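Local coordinates for protein SrtE1 (Streptomyces coelicolor, PDB 5CUW) that cleaves Leu-Ala-x-Thr-Gly and Leu-Pro-x-Thr-Gly sorting signals and, as a class E sortase, anchors surface proteins to the cell wall, at residues P46-V51 against N106-G111; A128-V133 against M173-K178. All blocks are in the same frame, centred on the assembly; numbering follows the deposited sequence.

Interaction 1: residues P46-V51 against N106-G111; sequences PKLDVV and NKLEPG
Lys47 reaches across to the loop 106-111 from the turn between strands 39-45 and 50-56, where Asp49 and Val50 both face Ile45 in a G1 beta bulge. CB starts toward that loop, and CG stands anti to the backbone N (chi1 -174°); since every later torsion is also near 180°, the chain is fully stretched. CD comes within 4.2 Å of Leu108 CD2, the two side chains sliding past each other in opposite directions. CE then lies 3.6 Å from Lys107 O, and NZ ends 2.8 Å from the same Lys107 O in a hydrogen bond that lies in the carbonyl plane, with a C=O...N angle of 156°. Crossing Lys47 at about a right angle, Glu109 makes only a long salt bridge, Lys47 NZ to Glu109 OE1 at 3.7 Å. The ammonium also forms a salt bridge with Asp112 OD2, which accepts from the backbone N of Glu109 as well.

Beside this polar bridge, Leu48 meets Leu108 branch to branch, CD2 to CD2 at 4.0 Å and again nearly at right angles. Leu108 continues inward onto Ile45 and Met127, so the apolar pair borders the sheet of the sortase domain. The chemistry is therefore two-layered: leucine methyls pack on the inner side, while on the surface side the lysine cation is held by the Lys107 carbonyl and by Asp112, with Glu109 contributing only a long, weaker attraction.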
loop_
_atom_site.group_PDB
_atom_site.type_symbol
_atom_site.label_atom_id
_atom_site.label_comp_id
_atom_site.label_asym_id
_atom_site.label_seq_id
_atom_site.Cartn_x
_atom_site.Cartn_y
_atom_site.Cartn_z
ATOM N N PRO A 46 6.586 -10.132 -2.971
ATOM C CA PRO A 46 7.183 -11.453 -3.201
ATOM C C PRO A 46 7.158 -12.365 -1.979
ATOM O O PRO A 46 6.962 -13.562 -2.144
ATOM C CB PRO A 46 8.624 -11.114 -3.597
ATOM C CG PRO A 46 8.511 -9.786 -4.250
ATOM C CD PRO A 46 7.455 -9.048 -3.465
ATOM N N LYS A 47 7.351 -11.830 -0.783
ATOM C CA LYS A 47 7.368 -12.689 0.398
ATOM C C LYS A 47 6.005 -13.328 0.636
ATOM O O LYS A 47 5.913 -14.443 1.161
ATOM C CB LYS A 47 7.789 -11.903 1.642
ATOM C CG LYS A 47 7.976 -12.768 2.890
ATOM C CD LYS A 47 8.395 -11.902 4.059
ATOM C CE LYS A 47 8.759 -12.709 5.285
ATOM N NZ LYS A 47 9.074 -11.791 6.419
ATOM N N LEU A 48 4.953 -12.614 0.247
ATOM C CA LEU A 48 3.583 -13.039 0.504
ATOM C C LEU A 48 2.932 -13.709 -0.717
ATOM O O LEU A 48 1.759 -14.071 -0.668
ATOM C CB LEU A 48 2.743 -11.833 0.951
ATOM C CG LEU A 48 3.353 -10.921 2.023
ATOM C CD1 LEU A 48 2.365 -9.840 2.463
ATOM C CD2 LEU A 48 3.831 -11.722 3.216
ATOM N N ASP A 49 3.688 -13.864 -1.805
ATOM C CA ASP A 49 3.164 -14.413 -3.059
ATOM C C ASP A 49 1.947 -13.631 -3.537
ATOM O O ASP A 49 0.944 -14.197 -3.969
ATOM C CB ASP A 49 2.826 -15.887 -2.889
ATOM C CG ASP A 49 4.061 -16.724 -2.604
ATOM O OD1 ASP A 49 5.095 -16.487 -3.267
ATOM O OD2 ASP A 49 4.008 -17.595 -1.707
ATOM N N VAL A 50 2.052 -12.315 -3.443
ATOM C CA VAL A 50 0.971 -11.417 -3.816
ATOM C C VAL A 50 1.313 -10.658 -5.100
ATOM O O VAL A 50 2.366 -10.033 -5.199
ATOM C CB VAL A 50 0.664 -10.408 -2.680
ATOM C CG1 VAL A 50 -0.098 -9.195 -3.215
ATOM C CG2 VAL A 50 -0.114 -11.085 -1.567
ATOM N N VAL A 51 0.428 -10.750 -6.084
ATOM C CA VAL A 51 0.446 -9.852 -7.240
ATOM C C VAL A 51 -0.991 -9.386 -7.450
ATOM O O VAL A 51 -1.896 -10.210 -7.605
ATOM C CB VAL A 51 0.983 -10.517 -8.515
ATOM C CG1 VAL A 51 0.965 -9.510 -9.683
ATOM C CG2 VAL A 51 2.385 -11.031 -8.293
ATOM N N ASN A 106 1.139 -8.532 8.075
ATOM C CA ASN A 106 1.782 -8.497 9.380
ATOM C C ASN A 106 2.945 -9.477 9.467
ATOM O O ASN A 106 3.592 -9.566 10.501
ATOM C CB ASN A 106 0.779 -8.784 10.501
ATOM C CG ASN A 106 0.120 -10.142 10.371
ATOM O OD1 ASN A 106 0.014 -10.701 9.278
ATOM N ND2 ASN A 106 -0.341 -10.676 11.492
ATOM N N LYS A 107 3.219 -10.199 8.381
ATOM C CA LYS A 107 4.368 -11.106 8.364
ATOM C C LYS A 107 5.573 -10.454 7.685
ATOM O O LYS A 107 6.661 -11.029 7.619
ATOM C CB LYS A 107 4.010 -12.417 7.676
ATOM C CG LYS A 107 2.995 -13.246 8.445
ATOM C CD LYS A 107 3.454 -13.477 9.880
ATOM C CE LYS A 107 2.471 -14.344 10.663
ATOM N NZ LYS A 107 2.751 -14.330 12.134
ATOM N N LEU A 108 5.378 -9.241 7.190
ATOM C CA LEU A 108 6.482 -8.463 6.644
ATOM C C LEU A 108 7.457 -8.033 7.742
ATOM O O LEU A 108 7.042 -7.652 8.830
ATOM C CB LEU A 108 5.947 -7.241 5.915
ATOM C CG LEU A 108 5.190 -7.626 4.646
ATOM C CD1 LEU A 108 4.657 -6.402 3.923
ATOM C CD2 LEU A 108 6.104 -8.448 3.750
ATOM N N GLU A 109 8.747 -8.089 7.426
ATOM C CA GLU A 109 9.813 -7.688 8.333
ATOM C C GLU A 109 10.622 -6.580 7.679
ATOM O O GLU A 109 10.635 -6.477 6.458
ATOM C CB GLU A 109 10.706 -8.881 8.660
ATOM C CG GLU A 109 9.993 -9.962 9.443
ATOM C CD GLU A 109 10.860 -11.181 9.672
ATOM O OE1 GLU A 109 11.803 -11.404 8.882
ATOM O OE2 GLU A 109 10.592 -11.915 10.645
ATOM N N PRO A 110 11.305 -5.751 8.487
ATOM C CA PRO A 110 12.080 -4.637 7.931
ATOM C C PRO A 110 13.020 -5.071 6.813
ATOM O O PRO A 110 13.816 -5.980 6.996
ATOM C CB PRO A 110 12.864 -4.132 9.143
ATOM C CG PRO A 110 11.947 -4.393 10.282
ATOM C CD PRO A 110 11.326 -5.741 9.960
ATOM N N GLY A 111 12.916 -4.429 5.657
ATOM C CA GLY A 111 13.747 -4.796 4.529
ATOM C C GLY A 111 13.027 -5.593 3.455
ATOM O O GLY A 111 13.513 -5.673 2.322
#

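Interaction 2: residues A128-V133 against M173-K178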
loop_
_atom_site.group_PDB
_atom_site.type_symbol
_atom_site.label_atom_id
_atom_site.label_comp_id
_atom_site.label_asym_id
_atom_site.label_seq_id
_atom_site.Cartn_x
_atom_site.Cartn_y
_atom_site.Cartn_z
ATOM N N ALA A 128 9.306 -0.856 6.576
ATOM C CA ALA A 128 10.059 -0.121 7.590
ATOM C C ALA A 128 9.405 -0.166 8.960
ATOM O O ALA A 128 10.088 -0.243 9.974
ATOM C CB ALA A 128 10.244 1.336 7.156
ATOM N N SER A 129 8.080 -0.108 8.998
ATOM C CA SER A 129 7.400 0.118 10.267
ATOM C C SER A 129 6.007 -0.496 10.272
ATOM O O SER A 129 5.361 -0.586 9.229
ATOM C CB SER A 129 7.328 1.631 10.533
ATOM O OG SER A 129 6.658 1.906 11.739
ATOM N N ILE A 130 5.538 -0.948 11.431
ATOM C CA ILE A 130 4.201 -1.522 11.501
ATOM C C ILE A 130 3.417 -1.030 12.719
ATOM O O ILE A 130 3.957 -0.908 13.816
ATOM C CB ILE A 130 4.261 -3.056 11.525
ATOM C CG1 ILE A 130 2.852 -3.633 11.585
ATOM C CG2 ILE A 130 5.090 -3.533 12.715
ATOM C CD1 ILE A 130 2.786 -5.117 11.355
ATOM N N LEU A 131 2.140 -0.739 12.496
ATOM C CA LEU A 131 1.190 -0.397 13.544
ATOM C C LEU A 131 0.109 -1.474 13.479
ATOM O O LEU A 131 -0.769 -1.421 12.620
ATOM C CB LEU A 131 0.618 1.021 13.336
ATOM C CG LEU A 131 -0.501 1.573 14.233
ATOM C CD1 LEU A 131 -0.108 1.563 15.703
ATOM C CD2 LEU A 131 -0.909 2.998 13.811
ATOM N N PRO A 132 0.206 -2.493 14.347
ATOM C CA PRO A 132 -0.668 -3.663 14.197
ATOM C C PRO A 132 -2.143 -3.398 14.515
ATOM O O PRO A 132 -2.991 -4.081 13.953
ATOM C CB PRO A 132 -0.072 -4.687 15.184
ATOM C CG PRO A 132 0.656 -3.881 16.195
ATOM C CD PRO A 132 1.150 -2.632 15.477
ATOM N N VAL A 133 -2.449 -2.455 15.403
ATOM C CA VAL A 133 -3.850 -2.176 15.738
ATOM C C VAL A 133 -4.084 -0.672 15.926
ATOM O O VAL A 133 -3.364 -0.022 16.683
ATOM C CB VAL A 133 -4.293 -2.916 17.027
ATOM C CG1 VAL A 133 -5.793 -2.739 17.245
ATOM C CG2 VAL A 133 -3.942 -4.418 16.958
ATOM N N MET A 173 -4.991 -2.364 10.603
ATOM C CA MET A 173 -3.567 -2.677 10.695
ATOM C C MET A 173 -2.834 -1.915 9.604
ATOM O O MET A 173 -3.255 -1.936 8.444
ATOM C CB MET A 173 -3.337 -4.192 10.549
ATOM C CG MET A 173 -1.913 -4.574 10.172
ATOM S SD MET A 173 -1.645 -6.366 10.275
ATOM C CE MET A 173 -2.835 -6.972 9.081
ATOM N N ILE A 174 -1.746 -1.251 9.963
ATOM C CA ILE A 174 -1.010 -0.398 9.029
ATOM C C ILE A 174 0.446 -0.858 8.872
ATOM O O ILE A 174 1.143 -1.076 9.859
ATOM C CB ILE A 174 -1.012 1.070 9.507
ATOM C CG1 ILE A 174 -2.383 1.460 10.070
ATOM C CG2 ILE A 174 -0.550 2.010 8.402
ATOM C CD1 ILE A 174 -3.507 1.396 9.078
ATOM N N VAL A 175 0.902 -0.995 7.636
ATOM C CA VAL A 175 2.304 -1.300 7.366
ATOM C C VAL A 175 2.900 -0.193 6.480
ATOM O O VAL A 175 2.287 0.179 5.487
ATOM C CB VAL A 175 2.439 -2.673 6.687
ATOM C CG1 VAL A 175 3.858 -2.917 6.218
ATOM C CG2 VAL A 175 1.967 -3.766 7.628
ATOM N N TRP A 176 4.063 0.348 6.861
ATOM C CA TRP A 176 4.750 1.403 6.091
ATOM C C TRP A 176 6.082 0.937 5.496
ATOM O O TRP A 176 6.814 0.150 6.112
ATOM C CB TRP A 176 5.047 2.636 6.964
ATOM C CG TRP A 176 3.857 3.380 7.526
ATOM C CD1 TRP A 176 3.060 4.289 6.857
ATOM C CD2 TRP A 176 3.373 3.348 8.879
ATOM N NE1 TRP A 176 2.100 4.783 7.707
ATOM C CE2 TRP A 176 2.267 4.229 8.950
ATOM C CE3 TRP A 176 3.755 2.654 10.032
ATOM C CZ2 TRP A 176 1.547 4.430 10.125
ATOM C CZ3 TRP A 176 3.036 2.854 11.200
ATOM C CH2 TRP A 176 1.945 3.736 11.237
ATOM N N GLY A 177 6.408 1.464 4.319
ATOM C CA GLY A 177 7.682 1.212 3.671
ATOM C C GLY A 177 8.312 2.492 3.142
ATOM O O GLY A 177 7.660 3.539 3.099
ATOM N N LYS A 178 9.580 2.401 2.741
ATOM C CA LYS A 178 10.338 3.540 2.203
ATOM C C LYS A 178 10.946 3.182 0.867
ATOM O O LYS A 178 11.510 2.101 0.726
ATOM C CB LYS A 178 11.467 3.948 3.151
ATOM C CG LYS A 178 11.035 4.344 4.533
ATOM C CD LYS A 178 12.247 4.742 5.361
ATOM C CE LYS A 178 13.309 3.655 5.347
ATOM N NZ LYS A 178 14.502 4.028 6.158
#
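Trp176 and Leu131 lie side by side and point the same way on one face of strands 121-134 and 171-184, antiparallel neighbours in the sortase beta barrel whose axes here are 4.7 Å apart at closest. In Trp176, chi1 -63° sets CG anti to the carbonyl carbon, and chi2 -80° turns the indole so that its six-membered ring lies toward Ser129 and Leu131. Its CH2 stops 3.7 Å from Leu131 CB, and its CE3 3.4 Å from Ser129 OG, both approaching the ring obliquely. Leu131 CG is anti to its own N (chi1 174°), with CD2 3.9 Å from Trp176 CH2. Ile174 lays CG2 3.5 Å above the Trp176 ring plane, offset toward the rim. Ser129 OG is bonded to Ser149 O and the indole NE1 to Val141 O, both in the loop following strand 121-134. Ile130 and Val175 occupy the other face, with Ile130 CD1 4.0 Å from Val175 CG2.

In the backbone, Leu131 and Ile174 form a hydrogen-bonded pair through both N-H groups, and Trp176 N bonds to Ser129 O. Trp176 O accepts from Ala128 N at 2.7 Å and from Ser129 N at 3.2 Å, the signature of a classic beta bulge. With an alanine here in place of Trp176, Leu131 CB and Ile174 CG2 would be likely to lose their aromatic cover, and Val141 O its indole donor. Backbone bonds thus set the pairing, while the indole couples apolar packing to a polar tie with the loop.

The two contacts lie side by side in one sortase domain, their centres about 12 Å apart, and meet directly through the loop 106-111. Asn106 CA lies 4.0 Å from Ile130 CD1, and Leu108 CD1 comes 4.2 Å from Val175 CG1, so the loop of interaction 1 packs against the face of interaction 2 that carries Ile130 and Val175. Their relation to catalysis differs. Interaction 1 lies away from the annotated sites, whereas in interaction 2 Ile174, which points to the other face, has its side chain about 4 Å from that of Arg172, the inferred proton donor, and about 7 Å from that of Tyr72, inferred to recognise substrate.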